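Local structure of tRNA (adenine(58)-N(1))-methyltransferase TrmI (2PWY) at residues E102-L110 / H133-V141; L123-L134 / N149-A160. The protein transfers a methyl group from S-adenosyl-L-methionine to N1 of adenosine 58 in tRNA and is required for cell growth at extreme temperatures. All coordinates share one frame; numbering follows the deposited sequence.

Interaction 1 of 2, residues E102-L110 / H133-V141; sequences EAGTGSGGL and HLAQAERNV. With SAH (S-adenosyl-L-homocysteine), chain E.
A137 meets the glycine-rich turn 104-109 with its CB, which packs against the backbone of G106 to G108: 3.4 Å from G106 O and 3.6 Å from G108 N. From the T105 side the same methyl group is met by CG2, at 3.7 Å between T105 CG2 and A137 CB; chi1 of -42° sets that branch anti to the backbone N of T105 and turns OG1 elsewhere, to S126 OG. One turn along the helix, N140 supplies the polar contact. Its ND2 donates to S107 O over 2.9 Å, nearly straight at 167°, lying in the carbonyl plane on a lone pair, while the acceptor in turn sits almost in the amide plane of N140. The ND2 group also bonds K74 O, and Q136 NE2 reaches N140 OD1 from above its carbonyl plane, so the amide is held at both ends. V141 CG2 lies against G108, where a side chain would collide with it; the positive phi of G108 also favours glycine.

The type II' turn from T105 to G108 and the start of helix 109-118 together present amides to the ligand, as expected of the glycine-rich motif of class I methyltransferases. S107 N from the turn and G109 N from the helix both donate to SAH OXT, the former at 2.8 Å, and L110 N, also from the helix, donates to SAH O, which would help to balance the carboxylate charge. H133 comes to the ribose with the edge of its ring: ND1 donates to SAH O3' over 2.8 Å at 172°.

The contact thus sets helix 131-144 against the link between strand 99-103 and helix 109-118, with E138 reaching onward to F152 of strand 150-154, and Y69 bonded to N140 O.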
loop_
_atom_site.group_PDB
_atom_site.type_symbol
_atom_site.label_atom_id
_atom_site.label_comp_id
_atom_site.label_asym_id
_atom_site.label_seq_id
_atom_site.Cartn_x
_atom_site.Cartn_y
_atom_site.Cartn_z
ATOM N N GLU A 102 -29.995 5.415 2.201
ATOM C CA GLU A 102 -29.108 4.851 1.190
ATOM C C GLU A 102 -29.576 5.129 -0.227
ATOM O O GLU A 102 -30.760 4.998 -0.528
ATOM C CB GLU A 102 -28.985 3.321 1.349
ATOM C CG GLU A 102 -28.081 2.694 0.277
ATOM C CD GLU A 102 -28.116 1.161 0.218
ATOM O OE1 GLU A 102 -29.179 0.544 0.464
ATOM O OE2 GLU A 102 -27.051 0.572 -0.089
ATOM N N ALA A 103 -28.638 5.488 -1.097
ATOM C CA ALA A 103 -28.878 5.436 -2.549
ATOM C C ALA A 103 -27.540 5.243 -3.278
ATOM O O ALA A 103 -26.522 5.751 -2.810
ATOM C CB ALA A 103 -29.575 6.720 -3.029
ATOM N N GLY A 104 -27.511 4.486 -4.387
ATOM C CA GLY A 104 -28.656 3.701 -4.876
ATOM C C GLY A 104 -28.605 2.266 -4.366
ATOM O O GLY A 104 -27.517 1.735 -4.127
ATOM N N THR A 105 -29.769 1.636 -4.184
ATOM C CA THR A 105 -29.810 0.244 -3.703
ATOM C C THR A 105 -28.883 -0.661 -4.523
ATOM O O THR A 105 -28.179 -1.512 -3.967
ATOM C CB THR A 105 -31.254 -0.321 -3.680
ATOM O OG1 THR A 105 -32.148 0.681 -3.179
ATOM C CG2 THR A 105 -31.344 -1.556 -2.787
ATOM N N GLY A 106 -28.882 -0.463 -5.844
ATOM C CA GLY A 106 -27.994 -1.195 -6.741
ATOM C C GLY A 106 -28.352 -2.664 -6.796
ATOM O O GLY A 106 -29.400 -3.017 -7.334
ATOM N N SER A 107 -27.471 -3.512 -6.246
ATOM C CA SER A 107 -27.720 -4.960 -6.151
ATOM C C SER A 107 -27.902 -5.429 -4.706
ATOM O O SER A 107 -27.984 -6.622 -4.443
ATOM C CB SER A 107 -26.604 -5.744 -6.848
ATOM O OG SER A 107 -26.694 -5.516 -8.247
ATOM N N GLY A 108 -27.962 -4.470 -3.779
ATOM C CA GLY A 108 -28.239 -4.767 -2.373
ATOM C C GLY A 108 -27.053 -5.183 -1.518
ATOM O O GLY A 108 -27.234 -5.587 -0.368
ATOM N N GLY A 109 -25.840 -5.063 -2.049
ATOM C CA GLY A 109 -24.654 -5.470 -1.287
ATOM C C GLY A 109 -24.446 -4.582 -0.076
ATOM O O GLY A 109 -24.416 -5.064 1.057
ATOM N N LEU A 110 -24.302 -3.280 -0.313
ATOM C CA LEU A 110 -24.167 -2.329 0.799
ATOM C C LEU A 110 -25.424 -2.366 1.687
ATOM O O LEU A 110 -25.328 -2.287 2.911
ATOM C CB LEU A 110 -23.880 -0.918 0.269
ATOM C CG LEU A 110 -23.669 0.159 1.342
ATOM C CD1 LEU A 110 -22.606 -0.259 2.349
ATOM C CD2 LEU A 110 -23.381 1.549 0.717
ATOM N N HIS A 133 -32.817 -2.964 -11.574
ATOM C CA HIS A 133 -31.813 -2.965 -10.516
ATOM C C HIS A 133 -32.477 -3.229 -9.165
ATOM O O HIS A 133 -32.034 -4.096 -8.409
ATOM C CB HIS A 133 -31.020 -1.648 -10.497
ATOM C CG HIS A 133 -30.041 -1.501 -11.630
ATOM N ND1 HIS A 133 -29.014 -0.581 -11.604
ATOM C CD2 HIS A 133 -29.929 -2.154 -12.812
ATOM C CE1 HIS A 133 -28.312 -0.671 -12.720
ATOM N NE2 HIS A 133 -28.840 -1.626 -13.467
ATOM N N LEU A 134 -33.546 -2.495 -8.874
ATOM C CA LEU A 134 -34.247 -2.647 -7.601
ATOM C C LEU A 134 -34.814 -4.057 -7.405
ATOM O O LEU A 134 -34.675 -4.636 -6.335
ATOM C CB LEU A 134 -35.343 -1.591 -7.436
ATOM C CG LEU A 134 -36.083 -1.641 -6.094
ATOM C CD1 LEU A 134 -35.125 -1.522 -4.891
ATOM C CD2 LEU A 134 -37.158 -0.564 -6.026
ATOM N N ALA A 135 -35.428 -4.618 -8.447
ATOM C CA ALA A 135 -35.940 -5.985 -8.361
ATOM C C ALA A 135 -34.852 -6.999 -7.988
ATOM O O ALA A 135 -35.065 -7.830 -7.100
ATOM C CB ALA A 135 -36.641 -6.384 -9.655
ATOM N N GLN A 136 -33.683 -6.909 -8.631
ATOM C CA GLN A 136 -32.568 -7.816 -8.326
ATOM C C GLN A 136 -32.054 -7.578 -6.906
ATOM O O GLN A 136 -31.781 -8.534 -6.167
ATOM C CB GLN A 136 -31.425 -7.672 -9.341
ATOM C CG GLN A 136 -30.309 -8.732 -9.195
ATOM C CD GLN A 136 -30.833 -10.161 -9.298
ATOM O OE1 GLN A 136 -31.540 -10.500 -10.251
ATOM N NE2 GLN A 136 -30.492 -11.001 -8.321
ATOM N N ALA A 137 -31.945 -6.305 -6.524
ATOM C CA ALA A 137 -31.465 -5.956 -5.180
ATOM C C ALA A 137 -32.383 -6.556 -4.125
ATOM O O ALA A 137 -31.919 -7.161 -3.161
ATOM C CB ALA A 137 -31.366 -4.450 -5.012
ATOM N N GLU A 138 -33.690 -6.399 -4.318
ATOM C CA GLU A 138 -34.658 -6.969 -3.387
ATOM C C GLU A 138 -34.513 -8.488 -3.297
ATOM O O GLU A 138 -34.503 -9.025 -2.195
ATOM C CB GLU A 138 -36.087 -6.525 -3.736
ATOM C CG GLU A 138 -36.281 -5.009 -3.569
ATOM C CD GLU A 138 -37.690 -4.531 -3.880
ATOM O OE1 GLU A 138 -38.495 -5.336 -4.383
ATOM O OE2 GLU A 138 -37.989 -3.340 -3.629
ATOM N N ARG A 139 -34.373 -9.177 -4.432
ATOM C CA ARG A 139 -34.150 -10.635 -4.400
ATOM C C ARG A 139 -32.886 -10.977 -3.618
ATOM O O ARG A 139 -32.886 -11.894 -2.780
ATOM C CB ARG A 139 -34.077 -11.239 -5.812
ATOM C CG ARG A 139 -35.444 -11.423 -6.485
ATOM C CD ARG A 139 -35.359 -12.256 -7.782
ATOM N NE ARG A 139 -34.695 -11.534 -8.865
ATOM C CZ ARG A 139 -35.295 -10.679 -9.695
ATOM N NH1 ARG A 139 -36.594 -10.423 -9.586
ATOM N NH2 ARG A 139 -34.581 -10.071 -10.635
ATOM N N ASN A 140 -31.812 -10.235 -3.891
ATOM C CA ASN A 140 -30.523 -10.504 -3.252
ATOM C C ASN A 140 -30.609 -10.358 -1.735
ATOM O O ASN A 140 -30.105 -11.208 -0.993
ATOM C CB ASN A 140 -29.437 -9.588 -3.819
ATOM C CG ASN A 140 -28.974 -10.010 -5.209
ATOM O OD1 ASN A 140 -29.261 -11.118 -5.675
ATOM N ND2 ASN A 140 -28.242 -9.130 -5.871
ATOM N N VAL A 141 -31.271 -9.289 -1.284
ATOM C CA VAL A 141 -31.424 -9.017 0.146
ATOM C C VAL A 141 -32.294 -10.098 0.795
ATOM O O VAL A 141 -31.944 -10.670 1.828
ATOM C CB VAL A 141 -32.028 -7.610 0.384
ATOM C CG1 VAL A 141 -32.373 -7.386 1.863
ATOM C CG2 VAL A 141 -31.051 -6.542 -0.118
HETATM N N SAH E . -24.009 -0.112 -3.299
HETATM C CA SAH E . -24.798 -0.924 -4.282
HETATM C CB SAH E . -24.387 -0.600 -5.713
HETATM C CG SAH E . -24.913 0.760 -6.177
HETATM S SD SAH E . -24.616 0.960 -7.955
HETATM C C SAH E . -24.599 -2.394 -3.965
HETATM O O SAH E . -23.783 -2.733 -3.095
HETATM O OXT SAH E . -25.259 -3.257 -4.554
HETATM C "C5'" SAH E . -25.384 2.595 -8.092
HETATM C "C4'" SAH E . -26.911 2.508 -8.200
HETATM O "O4'" SAH E . -27.461 3.776 -7.909
HETATM C "C3'" SAH E . -27.449 2.121 -9.583
HETATM O "O3'" SAH E . -28.338 1.020 -9.420
HETATM C "C2'" SAH E . -28.176 3.371 -10.079
HETATM O "O2'" SAH E . -29.348 3.094 -10.811
HETATM C "C1'" SAH E . -28.558 4.037 -8.781
HETATM N N9 SAH E . -28.687 5.504 -8.763
HETATM C C8 SAH E . -27.812 6.414 -9.285
HETATM N N7 SAH E . -28.271 7.646 -8.967
HETATM C C5 SAH E . -29.388 7.538 -8.215
HETATM C C6 SAH E . -30.243 8.481 -7.632
HETATM N N6 SAH E . -30.013 9.797 -7.753
HETATM N N1 SAH E . -31.336 8.013 -6.913
HETATM C C2 SAH E . -31.581 6.667 -6.785
HETATM N N3 SAH E . -30.734 5.750 -7.376
HETATM C C4 SAH E . -29.658 6.182 -8.075
#

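Interaction 2 of 2, residues L123-L134 / N149-A160; sequences LVESYEARPHHL and NVRFHLGKLEEA. With SAH (S-adenosyl-L-homocysteine), chain E.
V124 and V150 lie side by side in neighbouring parallel strands of a Rossmann-type methyltransferase sheet, 123-128 and 150-154 being joined by helix 131-144 in a beta-alpha-beta unit. The strand axes approach to 4.8 Å at 21°. Backbone bonds alternate from V124 N to N149 O through to G155 N to E128 O, keeping a register from V124 opposite V150 to E128 opposite L154.

Aromatic packing dominates the face carrying Y127 and H153. Their rings form an offset stack, centroids 4.2 Å apart and planes within 6°. H153 CB also lies over that face of the tyrosine, 3.7 Å from the ring centroid, while L157 CD1 covers the opposite face in a second CH-pi contact. A160 CB approaches Y127 CE1 obliquely. Replacing Y127 with an alanine would probably open a gap between H153 and L157, leaving the imidazole without its stacking partner and the leucine methyl free to shift.

On the other face, aliphatic contacts tie the helix to the edge strand: L134, with CG anti to its own N (chi1 -177°), sends CD1 to F152 CD1 at 3.8 Å and CD2 to L154 CB. L154 CD1 in turn meets P131.

The polar contacts with the ligand gather where the strands end. L157 N donates to SAH N1, and E158 OE1 accepts from SAH N6 over 2.8 Å. The bent E128 chain brings its carboxylate to both ribose hydroxyls: OE1 takes SAH O3' at 2.6 Å, and OE2 takes SAH O2' at 2.7 Å while its anti lone pair receives R130 N.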
loop_
_atom_site.group_PDB
_atom_site.type_symbol
_atom_site.label_atom_id
_atom_site.label_comp_id
_atom_site.label_asym_id
_atom_site.label_seq_id
_atom_site.Cartn_x
_atom_site.Cartn_y
_atom_site.Cartn_z
ATOM N N LEU A 123 -33.509 1.015 10.787
ATOM C CA LEU A 123 -34.118 1.154 9.474
ATOM C C LEU A 123 -33.079 1.513 8.435
ATOM O O LEU A 123 -32.256 2.406 8.654
ATOM C CB LEU A 123 -35.199 2.247 9.507
ATOM C CG LEU A 123 -35.798 2.647 8.150
ATOM C CD1 LEU A 123 -36.699 1.534 7.586
ATOM C CD2 LEU A 123 -36.537 3.974 8.236
ATOM N N VAL A 124 -33.130 0.815 7.304
ATOM C CA VAL A 124 -32.400 1.221 6.104
ATOM C C VAL A 124 -33.475 1.732 5.130
ATOM O O VAL A 124 -34.347 0.982 4.692
ATOM C CB VAL A 124 -31.595 0.033 5.476
ATOM C CG1 VAL A 124 -30.805 0.501 4.226
ATOM C CG2 VAL A 124 -30.660 -0.610 6.505
ATOM N N GLU A 125 -33.433 3.029 4.839
ATOM C CA GLU A 125 -34.354 3.656 3.901
ATOM C C GLU A 125 -33.606 3.756 2.582
ATOM O O GLU A 125 -32.779 4.643 2.411
ATOM C CB GLU A 125 -34.669 5.057 4.413
ATOM C CG GLU A 125 -35.863 5.709 3.780
ATOM C CD GLU A 125 -37.107 5.426 4.579
ATOM O OE1 GLU A 125 -37.364 6.151 5.560
ATOM O OE2 GLU A 125 -37.800 4.457 4.236
ATOM N N SER A 126 -33.891 2.849 1.651
ATOM C CA SER A 126 -33.049 2.696 0.473
ATOM C C SER A 126 -33.758 3.100 -0.813
ATOM O O SER A 126 -34.903 2.696 -1.046
ATOM C CB SER A 126 -32.561 1.241 0.379
ATOM O OG SER A 126 -31.543 1.108 -0.593
ATOM N N TYR A 127 -33.083 3.890 -1.645
ATOM C CA TYR A 127 -33.682 4.396 -2.899
ATOM C C TYR A 127 -32.947 3.876 -4.106
ATOM O O TYR A 127 -31.719 3.847 -4.125
ATOM C CB TYR A 127 -33.674 5.939 -2.937
ATOM C CG TYR A 127 -34.714 6.502 -2.013
ATOM C CD1 TYR A 127 -35.920 6.980 -2.508
ATOM C CD2 TYR A 127 -34.514 6.501 -0.631
ATOM C CE1 TYR A 127 -36.902 7.474 -1.644
ATOM C CE2 TYR A 127 -35.487 6.984 0.230
ATOM C CZ TYR A 127 -36.675 7.457 -0.283
ATOM O OH TYR A 127 -37.640 7.927 0.580
ATOM N N GLU A 128 -33.703 3.482 -5.128
ATOM C CA GLU A 128 -33.110 3.031 -6.383
ATOM C C GLU A 128 -33.961 3.501 -7.561
ATOM O O GLU A 128 -35.153 3.216 -7.602
ATOM C CB GLU A 128 -32.985 1.496 -6.381
ATOM C CG GLU A 128 -32.586 0.863 -7.713
ATOM C CD GLU A 128 -31.299 1.417 -8.285
ATOM O OE1 GLU A 128 -30.231 1.292 -7.628
ATOM O OE2 GLU A 128 -31.348 1.963 -9.409
ATOM N N ALA A 129 -33.330 4.202 -8.506
ATOM C CA ALA A 129 -34.022 4.802 -9.666
ATOM C C ALA A 129 -34.422 3.796 -10.739
ATOM O O ALA A 129 -35.405 4.008 -11.463
ATOM C CB ALA A 129 -33.155 5.901 -10.285
ATOM N N ARG A 130 -33.658 2.716 -10.856
ATOM C CA ARG A 130 -33.849 1.765 -11.954
ATOM C C ARG A 130 -34.597 0.507 -11.501
ATOM O O ARG A 130 -34.102 -0.230 -10.648
ATOM C CB ARG A 130 -32.502 1.407 -12.585
ATOM C CG ARG A 130 -31.797 2.598 -13.226
ATOM C CD ARG A 130 -30.439 2.227 -13.798
ATOM N NE ARG A 130 -30.559 1.327 -14.946
ATOM C CZ ARG A 130 -29.554 0.994 -15.753
ATOM N NH1 ARG A 130 -28.338 1.494 -15.556
ATOM N NH2 ARG A 130 -29.772 0.163 -16.766
ATOM N N PRO A 131 -35.796 0.255 -12.074
ATOM C CA PRO A 131 -36.656 -0.846 -11.606
ATOM C C PRO A 131 -36.019 -2.235 -11.680
ATOM O O PRO A 131 -36.206 -3.044 -10.764
ATOM C CB PRO A 131 -37.871 -0.780 -12.549
ATOM C CG PRO A 131 -37.855 0.603 -13.091
ATOM C CD PRO A 131 -36.415 0.984 -13.200
ATOM N N HIS A 132 -35.278 -2.524 -12.745
ATOM C CA HIS A 132 -34.680 -3.849 -12.860
ATOM C C HIS A 132 -33.585 -4.027 -11.805
ATOM O O HIS A 132 -33.458 -5.103 -11.206
ATOM C CB HIS A 132 -34.140 -4.135 -14.265
ATOM C CG HIS A 132 -33.303 -5.374 -14.334
ATOM N ND1 HIS A 132 -33.831 -6.637 -14.168
ATOM C CD2 HIS A 132 -31.968 -5.542 -14.502
ATOM C CE1 HIS A 132 -32.862 -7.532 -14.249
ATOM N NE2 HIS A 132 -31.723 -6.894 -14.454
ATOM N N HIS A 133 -32.817 -2.964 -11.574
ATOM C CA HIS A 133 -31.813 -2.965 -10.516
ATOM C C HIS A 133 -32.477 -3.229 -9.165
ATOM O O HIS A 133 -32.034 -4.096 -8.409
ATOM C CB HIS A 133 -31.020 -1.648 -10.497
ATOM C CG HIS A 133 -30.041 -1.501 -11.630
ATOM N ND1 HIS A 133 -29.014 -0.581 -11.604
ATOM C CD2 HIS A 133 -29.929 -2.154 -12.812
ATOM C CE1 HIS A 133 -28.312 -0.671 -12.720
ATOM N NE2 HIS A 133 -28.840 -1.626 -13.467
ATOM N N LEU A 134 -33.546 -2.495 -8.874
ATOM C CA LEU A 134 -34.247 -2.647 -7.601
ATOM C C LEU A 134 -34.814 -4.057 -7.405
ATOM O O LEU A 134 -34.675 -4.636 -6.335
ATOM C CB LEU A 134 -35.343 -1.591 -7.436
ATOM C CG LEU A 134 -36.083 -1.641 -6.094
ATOM C CD1 LEU A 134 -35.125 -1.522 -4.891
ATOM C CD2 LEU A 134 -37.158 -0.564 -6.026
ATOM N N ASN A 149 -36.250 -4.822 8.123
ATOM C CA ASN A 149 -35.763 -3.513 8.538
ATOM C C ASN A 149 -35.246 -2.706 7.359
ATOM O O ASN A 149 -34.557 -1.723 7.554
ATOM C CB ASN A 149 -34.688 -3.635 9.636
ATOM C CG ASN A 149 -33.372 -4.193 9.111
ATOM O OD1 ASN A 149 -33.332 -4.843 8.058
ATOM N ND2 ASN A 149 -32.285 -3.937 9.840
ATOM N N VAL A 150 -35.583 -3.123 6.137
ATOM C CA VAL A 150 -35.264 -2.341 4.944
ATOM C C VAL A 150 -36.543 -1.879 4.262
ATOM O O VAL A 150 -37.399 -2.705 3.924
ATOM C CB VAL A 150 -34.425 -3.150 3.912
ATOM C CG1 VAL A 150 -34.014 -2.250 2.762
ATOM C CG2 VAL A 150 -33.184 -3.766 4.570
ATOM N N ARG A 151 -36.667 -0.568 4.059
ATOM C CA ARG A 151 -37.765 -0.014 3.252
ATOM C C ARG A 151 -37.200 0.411 1.904
ATOM O O ARG A 151 -36.391 1.339 1.836
ATOM C CB ARG A 151 -38.454 1.147 3.975
ATOM C CG ARG A 151 -39.775 1.580 3.316
ATOM C CD ARG A 151 -40.547 2.657 4.101
ATOM N NE ARG A 151 -40.909 2.243 5.460
ATOM C CZ ARG A 151 -40.697 2.966 6.560
ATOM N NH1 ARG A 151 -40.144 4.169 6.486
ATOM N NH2 ARG A 151 -41.062 2.490 7.746
ATOM N N PHE A 152 -37.598 -0.298 0.845
ATOM C CA PHE A 152 -37.108 -0.024 -0.503
ATOM C C PHE A 152 -38.024 0.980 -1.177
ATOM O O PHE A 152 -39.245 0.915 -1.007
ATOM C CB PHE A 152 -37.093 -1.300 -1.360
ATOM C CG PHE A 152 -36.149 -2.372 -0.877
ATOM C CD1 PHE A 152 -34.790 -2.319 -1.194
ATOM C CD2 PHE A 152 -36.629 -3.476 -0.164
ATOM C CE1 PHE A 152 -33.904 -3.335 -0.774
ATOM C CE2 PHE A 152 -35.756 -4.493 0.262
ATOM C CZ PHE A 152 -34.393 -4.424 -0.046
ATOM N N HIS A 153 -37.430 1.891 -1.946
ATOM C CA HIS A 153 -38.172 2.890 -2.717
ATOM C C HIS A 153 -37.694 2.932 -4.154
ATOM O O HIS A 153 -36.480 3.029 -4.421
ATOM C CB HIS A 153 -38.001 4.288 -2.123
ATOM C CG HIS A 153 -38.433 4.399 -0.698
ATOM N ND1 HIS A 153 -37.607 4.081 0.359
ATOM C CD2 HIS A 153 -39.604 4.804 -0.154
ATOM C CE1 HIS A 153 -38.252 4.284 1.493
ATOM N NE2 HIS A 153 -39.467 4.714 1.210
ATOM N N LEU A 154 -38.649 2.868 -5.078
ATOM C CA LEU A 154 -38.348 3.037 -6.497
ATOM C C LEU A 154 -38.436 4.517 -6.831
ATOM O O LEU A 154 -39.505 5.128 -6.721
ATOM C CB LEU A 154 -39.325 2.255 -7.371
ATOM C CG LEU A 154 -39.160 2.441 -8.879
ATOM C CD1 LEU A 154 -37.844 1.857 -9.371
ATOM C CD2 LEU A 154 -40.341 1.795 -9.599
ATOM N N GLY A 155 -37.309 5.092 -7.224
ATOM C CA GLY A 155 -37.266 6.515 -7.546
ATOM C C GLY A 155 -35.925 7.150 -7.265
ATOM O O GLY A 155 -35.045 6.536 -6.658
ATOM N N LYS A 156 -35.777 8.391 -7.715
ATOM C CA LYS A 156 -34.562 9.158 -7.463
ATOM C C LYS A 156 -34.583 9.708 -6.045
ATOM O O LYS A 156 -35.617 10.196 -5.571
ATOM C CB LYS A 156 -34.428 10.300 -8.475
ATOM C CG LYS A 156 -34.195 9.826 -9.903
ATOM C CD LYS A 156 -34.506 10.933 -10.910
ATOM C CE LYS A 156 -34.311 10.458 -12.360
ATOM N NZ LYS A 156 -35.080 9.197 -12.690
ATOM N N LEU A 157 -33.443 9.617 -5.368
ATOM C CA LEU A 157 -33.328 10.165 -4.030
ATOM C C LEU A 157 -33.666 11.667 -4.023
ATOM O O LEU A 157 -34.291 12.137 -3.084
ATOM C CB LEU A 157 -31.938 9.895 -3.435
ATOM C CG LEU A 157 -31.687 10.386 -1.997
ATOM C CD1 LEU A 157 -32.738 9.830 -1.026
ATOM C CD2 LEU A 157 -30.267 10.079 -1.512
ATOM N N GLU A 158 -33.280 12.391 -5.086
ATOM C CA GLU A 158 -33.568 13.837 -5.233
ATOM C C GLU A 158 -35.035 14.184 -5.008
ATOM O O GLU A 158 -35.361 15.327 -4.668
ATOM C CB GLU A 158 -33.262 14.337 -6.656
ATOM C CG GLU A 158 -31.861 14.333 -7.083
ATOM C CD GLU A 158 -31.478 13.052 -7.778
ATOM O OE1 GLU A 158 -31.749 11.968 -7.229
ATOM O OE2 GLU A 158 -30.883 13.149 -8.869
ATOM N N GLU A 159 -35.910 13.212 -5.254
ATOM C CA GLU A 159 -37.355 13.447 -5.289
ATOM C C GLU A 159 -38.063 12.841 -4.081
ATOM O O GLU A 159 -39.297 12.888 -3.975
ATOM C CB GLU A 159 -37.932 12.925 -6.614
ATOM C CG GLU A 159 -37.355 13.699 -7.802
ATOM C CD GLU A 159 -37.734 13.149 -9.162
ATOM O OE1 GLU A 159 -38.476 12.147 -9.250
ATOM O OE2 GLU A 159 -37.275 13.738 -10.165
ATOM N N ALA A 160 -37.275 12.305 -3.151
ATOM C CA ALA A 160 -37.830 11.600 -1.995
ATOM C C ALA A 160 -38.516 12.548 -1.017
ATOM O O ALA A 160 -38.060 13.661 -0.802
ATOM C CB ALA A 160 -36.738 10.835 -1.279
HETATM N N SAH E . -24.009 -0.112 -3.299
HETATM C CA SAH E . -24.798 -0.924 -4.282
HETATM C CB SAH E . -24.387 -0.600 -5.713
HETATM C CG SAH E . -24.913 0.760 -6.177
HETATM S SD SAH E . -24.616 0.960 -7.955
HETATM C C SAH E . -24.599 -2.394 -3.965
HETATM O O SAH E . -23.783 -2.733 -3.095
HETATM O OXT SAH E . -25.259 -3.257 -4.554
HETATM C "C5'" SAH E . -25.384 2.595 -8.092
HETATM C "C4'" SAH E . -26.911 2.508 -8.200
HETATM O "O4'" SAH E . -27.461 3.776 -7.909
HETATM C "C3'" SAH E . -27.449 2.121 -9.583
HETATM O "O3'" SAH E . -28.338 1.020 -9.420
HETATM C "C2'" SAH E . -28.176 3.371 -10.079
HETATM O "O2'" SAH E . -29.348 3.094 -10.811
HETATM C "C1'" SAH E . -28.558 4.037 -8.781
HETATM N N9 SAH E . -28.687 5.504 -8.763
HETATM C C8 SAH E . -27.812 6.414 -9.285
HETATM N N7 SAH E . -28.271 7.646 -8.967
HETATM C C5 SAH E . -29.388 7.538 -8.215
HETATM C C6 SAH E . -30.243 8.481 -7.632
HETATM N N6 SAH E . -30.013 9.797 -7.753
HETATM N N1 SAH E . -31.336 8.013 -6.913
HETATM C C2 SAH E . -31.581 6.667 -6.785
HETATM N N3 SAH E . -30.734 5.750 -7.376
HETATM C C4 SAH E . -29.658 6.182 -8.075
#

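In the fold
Both contacts use helix 131-144 and share H133 and L134, and their centres lie about 8 Å apart. Interaction 1 is the more deeply buried, with eight of nine touching residues enclosed; it is small, 321 Å², and depends on close approach between helix and glycine turn. Interaction 2 buries 999 Å² but runs along one of the sheet's two outermost strands within the chain, 150-154, and includes five exposed residues. Its chemistry is correspondingly mixed: strand hydrogen bonds, ring stacking and aliphatic cover. S126 OG connects the two, probably hydrogen-bonded to E102 OE1 and T105 OG1. Around SAH they divide the work: 102-110 holds the carboxylate, 149-160 the adenine, and E128 and H133 meet at the ribose.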